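Local coordinates for chromosome partition protein Smc (Pyrococcus yayanosii, PDB 5XEI) that is probably required for chromosome condensation and partitioning, as an ATP-hydrolysing, DNA-binding SMC homodimer whose head and joint-bearing coiled coil make up this construct, at residues Leu215-Leu220 with Glu316-Lys321. Residues are numbered along the deposited sequence; the frame is centred on the assembly and turned at random.
Sequences LRYLDL and EPVNMK
Y217, on the long coiled-coil helix 170-246, turns its ring against V318 and M320 in the break between helices 298-315 and 321-383, probably part of the joint in the SMC coiled-coil arm. V318 and Y217 cross at about a right angle: the CG2 methyl of V318 stands over one ring face in a CH-pi contact, 4.1 Å from the Y217 ring centroid and 17° off its normal, displaced toward the rim. The tyrosine CG lies anti to its own backbone nitrogen (chi1 165°), which carries the ring out from the helix to meet this methyl. M320, bent at chi2 and chi3, crosses the Y217 side chain at about a right angle, and its sulfur makes an oblique Met-aromatic contact, with SD 3.9 Å from CE2 of Y217. The Y217 side chain also touches I312 of helix 298-315. Replacing Y217 with an alanine would probably leave the V318 methyl and the M320 sulfur without their aromatic partner and open a gap between helix 170-246 and the 316-321 loop. No hydrogen bond links the two segments. N319, whose ND2 bonds to E210 on the same long helix, accepts a weak capping bond at OD1 from the backbone N of K321, 3.2 Å away.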
loop_
_atom_site.group_PDB
_atom_site.type_symbol
_atom_site.label_atom_id
_atom_site.label_comp_id
_atom_site.label_asym_id
_atom_site.label_seq_id
_atom_site.Cartn_x
_atom_site.Cartn_y
_atom_site.Cartn_z
ATOM N N LEU A 215 -3.448 15.956 -54.339
ATOM C CA LEU A 215 -4.297 17.088 -54.691
ATOM C C LEU A 215 -3.861 17.738 -56.005
ATOM O O LEU A 215 -4.708 18.086 -56.832
ATOM C CB LEU A 215 -4.315 18.110 -53.550
ATOM C CG LEU A 215 -5.074 17.667 -52.290
ATOM C CD1 LEU A 215 -5.416 18.814 -51.351
ATOM C CD2 LEU A 215 -6.337 16.963 -52.686
ATOM N N ARG A 216 -2.560 17.921 -56.228
ATOM C CA ARG A 216 -2.156 18.599 -57.459
ATOM C C ARG A 216 -2.210 17.659 -58.647
ATOM O O ARG A 216 -2.562 18.071 -59.754
ATOM C CB ARG A 216 -0.769 19.213 -57.317
ATOM C CG ARG A 216 -0.504 19.791 -55.944
ATOM C CD ARG A 216 0.968 20.195 -55.759
ATOM N NE ARG A 216 1.070 21.144 -54.671
ATOM C CZ ARG A 216 2.228 21.509 -54.140
ATOM N NH1 ARG A 216 3.363 20.996 -54.611
ATOM N NH2 ARG A 216 2.269 22.387 -53.145
ATOM N N TYR A 217 -1.880 16.390 -58.440
ATOM C CA TYR A 217 -2.222 15.391 -59.437
ATOM C C TYR A 217 -3.690 15.530 -59.859
ATOM O O TYR A 217 -4.019 15.451 -61.050
ATOM C CB TYR A 217 -1.910 13.993 -58.893
ATOM C CG TYR A 217 -2.560 12.911 -59.694
ATOM C CD1 TYR A 217 -1.893 12.295 -60.731
ATOM C CD2 TYR A 217 -3.858 12.513 -59.414
ATOM C CE1 TYR A 217 -2.501 11.304 -61.461
ATOM C CE2 TYR A 217 -4.470 11.549 -60.135
ATOM C CZ TYR A 217 -3.800 10.939 -61.156
ATOM O OH TYR A 217 -4.459 9.955 -61.860
ATOM N N LEU A 218 -4.585 15.751 -58.896
ATOM C CA LEU A 218 -5.989 15.958 -59.229
ATOM C C LEU A 218 -6.156 17.168 -60.134
ATOM O O LEU A 218 -6.725 17.063 -61.226
ATOM C CB LEU A 218 -6.809 16.134 -57.953
ATOM C CG LEU A 218 -7.782 15.035 -57.559
ATOM C CD1 LEU A 218 -7.039 13.714 -57.513
ATOM C CD2 LEU A 218 -8.395 15.335 -56.197
ATOM N N ASP A 219 -5.666 18.333 -59.688
ATOM C CA ASP A 219 -5.762 19.548 -60.495
ATOM C C ASP A 219 -5.268 19.323 -61.916
ATOM O O ASP A 219 -5.957 19.659 -62.887
ATOM C CB ASP A 219 -4.964 20.675 -59.846
ATOM C CG ASP A 219 -5.701 21.339 -58.682
ATOM O OD1 ASP A 219 -6.940 21.155 -58.551
ATOM O OD2 ASP A 219 -5.022 22.059 -57.891
ATOM N N LEU A 220 -4.057 18.777 -62.049
ATOM C CA LEU A 220 -3.474 18.507 -63.356
ATOM C C LEU A 220 -4.370 17.591 -64.175
ATOM O O LEU A 220 -4.564 17.806 -65.373
ATOM C CB LEU A 220 -2.092 17.876 -63.184
ATOM C CG LEU A 220 -0.875 18.799 -63.147
ATOM C CD1 LEU A 220 0.408 18.039 -62.834
ATOM C CD2 LEU A 220 -0.761 19.530 -64.466
ATOM N N GLU A 316 4.186 11.080 -60.348
ATOM C CA GLU A 316 3.928 9.662 -60.096
ATOM C C GLU A 316 5.133 9.027 -59.413
ATOM O O GLU A 316 6.271 9.440 -59.651
ATOM C CB GLU A 316 3.577 8.912 -61.387
ATOM C CG GLU A 316 2.449 9.558 -62.161
ATOM C CD GLU A 316 1.271 8.634 -62.421
ATOM O OE1 GLU A 316 0.611 8.791 -63.474
ATOM O OE2 GLU A 316 0.996 7.759 -61.568
ATOM N N PRO A 317 4.878 8.053 -58.521
ATOM C CA PRO A 317 3.538 7.579 -58.155
ATOM C C PRO A 317 2.872 8.487 -57.119
ATOM O O PRO A 317 3.584 9.111 -56.319
ATOM C CB PRO A 317 3.805 6.190 -57.554
ATOM C CG PRO A 317 5.303 5.967 -57.662
ATOM C CD PRO A 317 5.915 7.321 -57.779
ATOM N N VAL A 318 1.539 8.569 -57.146
ATOM C CA VAL A 318 0.783 9.260 -56.114
ATOM C C VAL A 318 -0.164 8.264 -55.463
ATOM O O VAL A 318 -0.571 7.271 -56.061
ATOM C CB VAL A 318 0.008 10.482 -56.645
ATOM C CG1 VAL A 318 0.892 11.319 -57.570
ATOM C CG2 VAL A 318 -1.290 10.056 -57.319
ATOM N N ASN A 319 -0.503 8.539 -54.211
ATOM C CA ASN A 319 -1.319 7.649 -53.391
ATOM C C ASN A 319 -2.600 8.404 -53.060
ATOM O O ASN A 319 -2.600 9.300 -52.217
ATOM C CB ASN A 319 -0.551 7.229 -52.135
ATOM C CG ASN A 319 -1.445 6.625 -51.056
ATOM O OD1 ASN A 319 -2.500 6.041 -51.339
ATOM N ND2 ASN A 319 -1.010 6.745 -49.804
ATOM N N MET A 320 -3.700 8.069 -53.719
ATOM C CA MET A 320 -4.873 8.898 -53.509
ATOM C C MET A 320 -5.594 8.583 -52.212
ATOM O O MET A 320 -6.382 9.420 -51.741
ATOM C CB MET A 320 -5.828 8.782 -54.688
ATOM C CG MET A 320 -5.157 9.040 -56.014
ATOM S SD MET A 320 -6.204 10.192 -56.912
ATOM C CE MET A 320 -5.900 11.647 -55.911
ATOM N N LYS A 321 -5.333 7.414 -51.616
ATOM C CA LYS A 321 -5.842 7.160 -50.275
ATOM C C LYS A 321 -5.400 8.253 -49.308
ATOM O O LYS A 321 -6.093 8.532 -48.322
ATOM C CB LYS A 321 -5.369 5.797 -49.776
ATOM C CG LYS A 321 -5.357 4.722 -50.831
ATOM C CD LYS A 321 -6.658 3.927 -50.829
ATOM C CE LYS A 321 -6.889 3.180 -52.163
ATOM N NZ LYS A 321 -8.349 2.882 -52.428
#